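Local coordinates for protein alpha-L-rhamnosidase (Klebsiella oxytoca, PDB 4XHC) that hydrolyses terminal alpha-L-rhamnose residues from rhamnosides as a family GH78 glycoside hydrolase and binds rhamnose in its catalytic domain, at residues 249-260 with 528-539. Numbering follows the deposited sequence.
Sequences DLRLQALVNDVT and HAWSCTPAWFIR. With RAM (alpha-L-rhamnopyranose), chain C.
D249 lays its carboxylate beside the indole of W530, the two planes 15° apart and OD2 3.3 Å from W530 CE3. Both carboxylate oxygens accept from the bound rhamnose, OD1 from O4 at 2.6 Å and OD2 from O3. That same O3 sits over a face of the W530 ring and accepts a hydrogen bond from H528 NE2 at 3.1 Å, so it gives one bond and accepts another; E506, Y304, Y518 and W361 also hydrogen-bond the sugar. A water donates to D249 OD2 and accepts, weakly, from W530 N. One turn on, L252 CG meets the T533 methyl, while Q253 presses its flat amide on A529 CB and sends NE2 to the E236 carbonyl. Here, consistent with the (alpha/alpha)6 barrel of GH78 catalytic domains, helices 249-259 and 534-539 cross at 44°. L255 CB lies over the five-membered ring of W536, 4.0 Å from its centroid. V256 puts CG2 against C532 SG and, with CG1 anti to its backbone N (chi1 -176°), reaches A535 CB. V259 CG2 packs 3.7 Å from R539 CD, and V259 O accepts a weak hydrogen bond from R539 NH1, which also bonds P207 O. T260 CG2 covers a face of the guanidinium, salt-bridged to D220.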
loop_
_atom_site.group_PDB
_atom_site.type_symbol
_atom_site.label_atom_id
_atom_site.label_comp_id
_atom_site.label_asym_id
_atom_site.label_seq_id
_atom_site.Cartn_x
_atom_site.Cartn_y
_atom_site.Cartn_z
ATOM N N ASP A 249 -0.882 -31.524 -9.917
ATOM C CA ASP A 249 -1.675 -30.602 -10.727
ATOM C C ASP A 249 -1.222 -30.652 -12.189
ATOM O O ASP A 249 -2.037 -30.795 -13.101
ATOM C CB ASP A 249 -1.576 -29.176 -10.170
ATOM C CG ASP A 249 -2.113 -29.062 -8.746
ATOM O OD1 ASP A 249 -1.538 -29.699 -7.843
ATOM O OD2 ASP A 249 -3.107 -28.330 -8.524
ATOM N N LEU A 250 0.089 -30.551 -12.393
ATOM C CA LEU A 250 0.704 -30.677 -13.717
ATOM C C LEU A 250 0.204 -31.901 -14.473
ATOM O O LEU A 250 -0.092 -31.819 -15.661
ATOM C CB LEU A 250 2.233 -30.751 -13.584
ATOM C CG LEU A 250 3.038 -31.019 -14.858
ATOM C CD1 LEU A 250 2.737 -29.973 -15.917
ATOM C CD2 LEU A 250 4.526 -31.047 -14.556
ATOM N N ARG A 251 0.130 -33.038 -13.792
ATOM C CA ARG A 251 -0.276 -34.281 -14.442
ATOM C C ARG A 251 -1.626 -34.156 -15.118
ATOM O O ARG A 251 -1.805 -34.619 -16.235
ATOM C CB ARG A 251 -0.323 -35.436 -13.447
ATOM C CG ARG A 251 -0.647 -36.763 -14.110
ATOM C CD ARG A 251 -0.322 -37.957 -13.230
ATOM N NE ARG A 251 -1.455 -38.288 -12.386
ATOM C CZ ARG A 251 -2.281 -39.308 -12.572
ATOM N NH1 ARG A 251 -2.134 -40.170 -13.566
ATOM N NH2 ARG A 251 -3.265 -39.478 -11.728
ATOM N N LEU A 252 -2.569 -33.529 -14.432
ATOM C CA LEU A 252 -3.919 -33.361 -14.962
ATOM C C LEU A 252 -3.982 -32.243 -15.995
ATOM O O LEU A 252 -4.642 -32.379 -17.026
ATOM C CB LEU A 252 -4.916 -33.116 -13.829
ATOM C CG LEU A 252 -5.601 -34.375 -13.288
ATOM C CD1 LEU A 252 -4.635 -35.532 -13.086
ATOM C CD2 LEU A 252 -6.315 -34.057 -11.991
ATOM N N GLN A 253 -3.279 -31.152 -15.728
ATOM C CA GLN A 253 -3.252 -30.042 -16.662
ATOM C C GLN A 253 -2.687 -30.450 -18.012
ATOM O O GLN A 253 -3.186 -30.019 -19.047
ATOM C CB GLN A 253 -2.459 -28.868 -16.088
ATOM C CG GLN A 253 -3.132 -28.241 -14.881
ATOM C CD GLN A 253 -2.512 -26.923 -14.465
ATOM O OE1 GLN A 253 -2.286 -26.047 -15.290
ATOM N NE2 GLN A 253 -2.277 -26.763 -13.170
ATOM N N ALA A 254 -1.656 -31.289 -18.006
ATOM C CA ALA A 254 -1.052 -31.755 -19.258
ATOM C C ALA A 254 -2.039 -32.534 -20.125
ATOM O O ALA A 254 -2.003 -32.436 -21.343
ATOM C CB ALA A 254 0.193 -32.589 -18.981
ATOM N N LEU A 255 -2.916 -33.309 -19.498
ATOM C CA LEU A 255 -3.923 -34.055 -20.249
ATOM C C LEU A 255 -4.870 -33.109 -20.983
ATOM O O LEU A 255 -5.205 -33.339 -22.135
ATOM C CB LEU A 255 -4.740 -34.973 -19.324
ATOM C CG LEU A 255 -4.087 -36.246 -18.781
ATOM C CD1 LEU A 255 -5.070 -36.984 -17.877
ATOM C CD2 LEU A 255 -3.602 -37.154 -19.906
ATOM N N VAL A 256 -5.306 -32.053 -20.301
ATOM C CA VAL A 256 -6.277 -31.128 -20.876
ATOM C C VAL A 256 -5.609 -30.304 -21.972
ATOM O O VAL A 256 -6.176 -30.094 -23.039
ATOM C CB VAL A 256 -6.884 -30.201 -19.802
ATOM C CG1 VAL A 256 -7.967 -29.311 -20.401
ATOM C CG2 VAL A 256 -7.447 -31.023 -18.646
ATOM N N ASN A 257 -4.388 -29.858 -21.703
ATOM C CA ASN A 257 -3.590 -29.144 -22.683
ATOM C C ASN A 257 -3.507 -29.910 -24.004
ATOM O O ASN A 257 -3.614 -29.331 -25.082
ATOM C CB ASN A 257 -2.186 -28.917 -22.121
ATOM C CG ASN A 257 -1.255 -28.262 -23.119
ATOM O OD1 ASN A 257 -1.451 -27.117 -23.509
ATOM N ND2 ASN A 257 -0.240 -28.998 -23.547
ATOM N N ASP A 258 -3.326 -31.213 -23.897
ATOM C CA ASP A 258 -3.222 -32.101 -25.040
ATOM C C ASP A 258 -4.313 -31.944 -26.102
ATOM O O ASP A 258 -4.040 -32.032 -27.287
ATOM C CB ASP A 258 -3.256 -33.543 -24.541
ATOM C CG ASP A 258 -2.168 -34.375 -25.126
ATOM O OD1 ASP A 258 -1.009 -33.896 -25.096
ATOM O OD2 ASP A 258 -2.472 -35.494 -25.598
ATOM N N VAL A 259 -5.543 -31.725 -25.657
ATOM C CA VAL A 259 -6.712 -31.653 -26.542
ATOM C C VAL A 259 -7.301 -30.241 -26.656
ATOM O O VAL A 259 -8.336 -30.056 -27.285
ATOM C CB VAL A 259 -7.836 -32.612 -26.069
ATOM C CG1 VAL A 259 -7.361 -34.054 -26.122
ATOM C CG2 VAL A 259 -8.321 -32.257 -24.662
ATOM N N THR A 260 -6.655 -29.257 -26.041
ATOM C CA THR A 260 -7.068 -27.863 -26.166
ATOM C C THR A 260 -5.958 -27.069 -26.857
ATOM O O THR A 260 -5.945 -26.988 -28.085
ATOM C CB THR A 260 -7.438 -27.237 -24.801
ATOM O OG1 THR A 260 -6.337 -27.359 -23.889
ATOM C CG2 THR A 260 -8.664 -27.918 -24.211
ATOM N N HIS A 528 -8.840 -23.438 -10.361
ATOM C CA HIS A 528 -7.794 -24.422 -10.097
ATOM C C HIS A 528 -7.848 -25.449 -11.196
ATOM O O HIS A 528 -8.853 -26.137 -11.357
ATOM C CB HIS A 528 -8.007 -25.086 -8.732
ATOM C CG HIS A 528 -6.773 -25.148 -7.891
ATOM N ND1 HIS A 528 -6.211 -24.032 -7.317
ATOM C CD2 HIS A 528 -6.006 -26.193 -7.506
ATOM C CE1 HIS A 528 -5.143 -24.381 -6.626
ATOM N NE2 HIS A 528 -4.996 -25.687 -6.723
ATOM N N ALA A 529 -6.756 -25.559 -11.940
ATOM C CA ALA A 529 -6.750 -26.329 -13.184
ATOM C C ALA A 529 -6.772 -27.847 -12.988
ATOM O O ALA A 529 -7.038 -28.584 -13.933
ATOM C CB ALA A 529 -5.571 -25.915 -14.055
ATOM N N TRP A 530 -6.512 -28.319 -11.775
ATOM C CA TRP A 530 -6.676 -29.735 -11.502
ATOM C C TRP A 530 -8.157 -30.111 -11.511
ATOM O O TRP A 530 -8.499 -31.288 -11.446
ATOM C CB TRP A 530 -5.948 -30.161 -10.207
ATOM C CG TRP A 530 -6.583 -29.848 -8.879
ATOM C CD1 TRP A 530 -7.799 -29.281 -8.645
ATOM C CD2 TRP A 530 -6.033 -30.147 -7.587
ATOM N NE1 TRP A 530 -8.031 -29.180 -7.288
ATOM C CE2 TRP A 530 -6.964 -29.715 -6.621
ATOM C CE3 TRP A 530 -4.844 -30.741 -7.157
ATOM C CZ2 TRP A 530 -6.742 -29.849 -5.257
ATOM C CZ3 TRP A 530 -4.623 -30.872 -5.804
ATOM C CH2 TRP A 530 -5.567 -30.427 -4.868
ATOM N N SER A 531 -9.028 -29.105 -11.613
ATOM C CA SER A 531 -10.475 -29.323 -11.706
ATOM C C SER A 531 -11.060 -29.149 -13.111
ATOM O O SER A 531 -12.276 -29.149 -13.257
ATOM C CB SER A 531 -11.208 -28.361 -10.773
ATOM O OG SER A 531 -10.703 -28.452 -9.456
ATOM N N CYS A 532 -10.222 -29.025 -14.136
ATOM C CA CYS A 532 -10.717 -28.763 -15.490
ATOM C C CYS A 532 -10.655 -29.975 -16.437
ATOM O O CYS A 532 -10.744 -29.818 -17.659
ATOM C CB CYS A 532 -9.950 -27.587 -16.107
ATOM S SG CYS A 532 -8.267 -27.979 -16.637
ATOM N N THR A 533 -10.547 -31.177 -15.882
ATOM C CA THR A 533 -10.388 -32.373 -16.702
ATOM C C THR A 533 -11.622 -32.786 -17.499
ATOM O O THR A 533 -11.488 -33.504 -18.490
ATOM C CB THR A 533 -9.924 -33.573 -15.869
ATOM O OG1 THR A 533 -10.667 -33.628 -14.650
ATOM C CG2 THR A 533 -8.451 -33.449 -15.557
ATOM N N PRO A 534 -12.825 -32.350 -17.092
ATOM C CA PRO A 534 -13.966 -32.659 -17.952
ATOM C C PRO A 534 -13.764 -32.302 -19.430
ATOM O O PRO A 534 -14.278 -32.997 -20.309
ATOM C CB PRO A 534 -15.079 -31.825 -17.341
ATOM C CG PRO A 534 -14.769 -31.868 -15.884
ATOM C CD PRO A 534 -13.266 -31.844 -15.780
ATOM N N ALA A 535 -13.020 -31.236 -19.702
ATOM C CA ALA A 535 -12.653 -30.914 -21.074
ATOM C C ALA A 535 -11.935 -32.091 -21.761
ATOM O O ALA A 535 -12.224 -32.411 -22.917
ATOM C CB ALA A 535 -11.789 -29.662 -21.110
ATOM N N TRP A 536 -11.021 -32.741 -21.038
ATOM C CA TRP A 536 -10.306 -33.907 -21.566
ATOM C C TRP A 536 -11.248 -35.092 -21.773
ATOM O O TRP A 536 -11.287 -35.667 -22.856
ATOM C CB TRP A 536 -9.143 -34.309 -20.648
ATOM C CG TRP A 536 -8.318 -35.458 -21.172
ATOM C CD1 TRP A 536 -7.458 -35.437 -22.233
ATOM C CD2 TRP A 536 -8.273 -36.786 -20.653
ATOM N NE1 TRP A 536 -6.888 -36.673 -22.414
ATOM C CE2 TRP A 536 -7.369 -37.518 -21.450
ATOM C CE3 TRP A 536 -8.907 -37.429 -19.589
ATOM C CZ2 TRP A 536 -7.087 -38.863 -21.219
ATOM C CZ3 TRP A 536 -8.619 -38.771 -19.357
ATOM C CH2 TRP A 536 -7.719 -39.469 -20.172
ATOM N N PHE A 537 -12.008 -35.445 -20.741
ATOM C CA PHE A 537 -12.975 -36.541 -20.846
ATOM C C PHE A 537 -13.941 -36.322 -22.011
ATOM O O PHE A 537 -14.207 -37.237 -22.798
ATOM C CB PHE A 537 -13.783 -36.695 -19.552
ATOM C CG PHE A 537 -12.983 -37.208 -18.389
ATOM C CD1 PHE A 537 -12.328 -38.432 -18.461
ATOM C CD2 PHE A 537 -12.910 -36.483 -17.205
ATOM C CE1 PHE A 537 -11.598 -38.909 -17.385
ATOM C CE2 PHE A 537 -12.182 -36.953 -16.125
ATOM C CZ PHE A 537 -11.527 -38.168 -16.214
ATOM N N ILE A 538 -14.466 -35.108 -22.116
ATOM C CA ILE A 538 -15.473 -34.808 -23.116
ATOM C C ILE A 538 -14.871 -34.918 -24.514
ATOM O O ILE A 538 -15.462 -35.542 -25.395
ATOM C CB ILE A 538 -16.124 -33.430 -22.860
ATOM C CG1 ILE A 538 -17.017 -33.519 -21.617
ATOM C CG2 ILE A 538 -16.960 -32.977 -24.050
ATOM C CD1 ILE A 538 -17.321 -32.183 -20.985
ATOM N N ARG A 539 -13.683 -34.350 -24.698
ATOM C CA ARG A 539 -13.029 -34.337 -26.009
ATOM C C ARG A 539 -12.391 -35.672 -26.386
ATOM O O ARG A 539 -12.576 -36.150 -27.496
ATOM C CB ARG A 539 -11.983 -33.221 -26.074
ATOM C CG ARG A 539 -12.589 -31.828 -26.100
ATOM C CD ARG A 539 -11.609 -30.775 -25.620
ATOM N NE ARG A 539 -12.257 -29.474 -25.471
ATOM C CZ ARG A 539 -12.130 -28.453 -26.313
ATOM N NH1 ARG A 539 -11.364 -28.536 -27.394
ATOM N NH2 ARG A 539 -12.771 -27.322 -26.063
HETATM C C1 RAM C . -2.361 -27.434 -2.147
HETATM C C2 RAM C . -2.968 -27.095 -3.494
HETATM C C3 RAM C . -2.240 -27.824 -4.608
HETATM C C4 RAM C . -1.958 -29.251 -4.171
HETATM C C5 RAM C . -0.950 -29.222 -3.034
HETATM C C6 RAM C . -1.124 -30.353 -2.052
HETATM O O1 RAM C . -2.295 -26.280 -1.405
HETATM O O2 RAM C . -4.313 -27.540 -3.453
HETATM O O3 RAM C . -3.022 -27.830 -5.804
HETATM O O4 RAM C . -1.417 -29.999 -5.244
HETATM O O5 RAM C . -1.057 -27.981 -2.303
HETATM O O HOH W 1 -4.466 -27.010 -10.680
#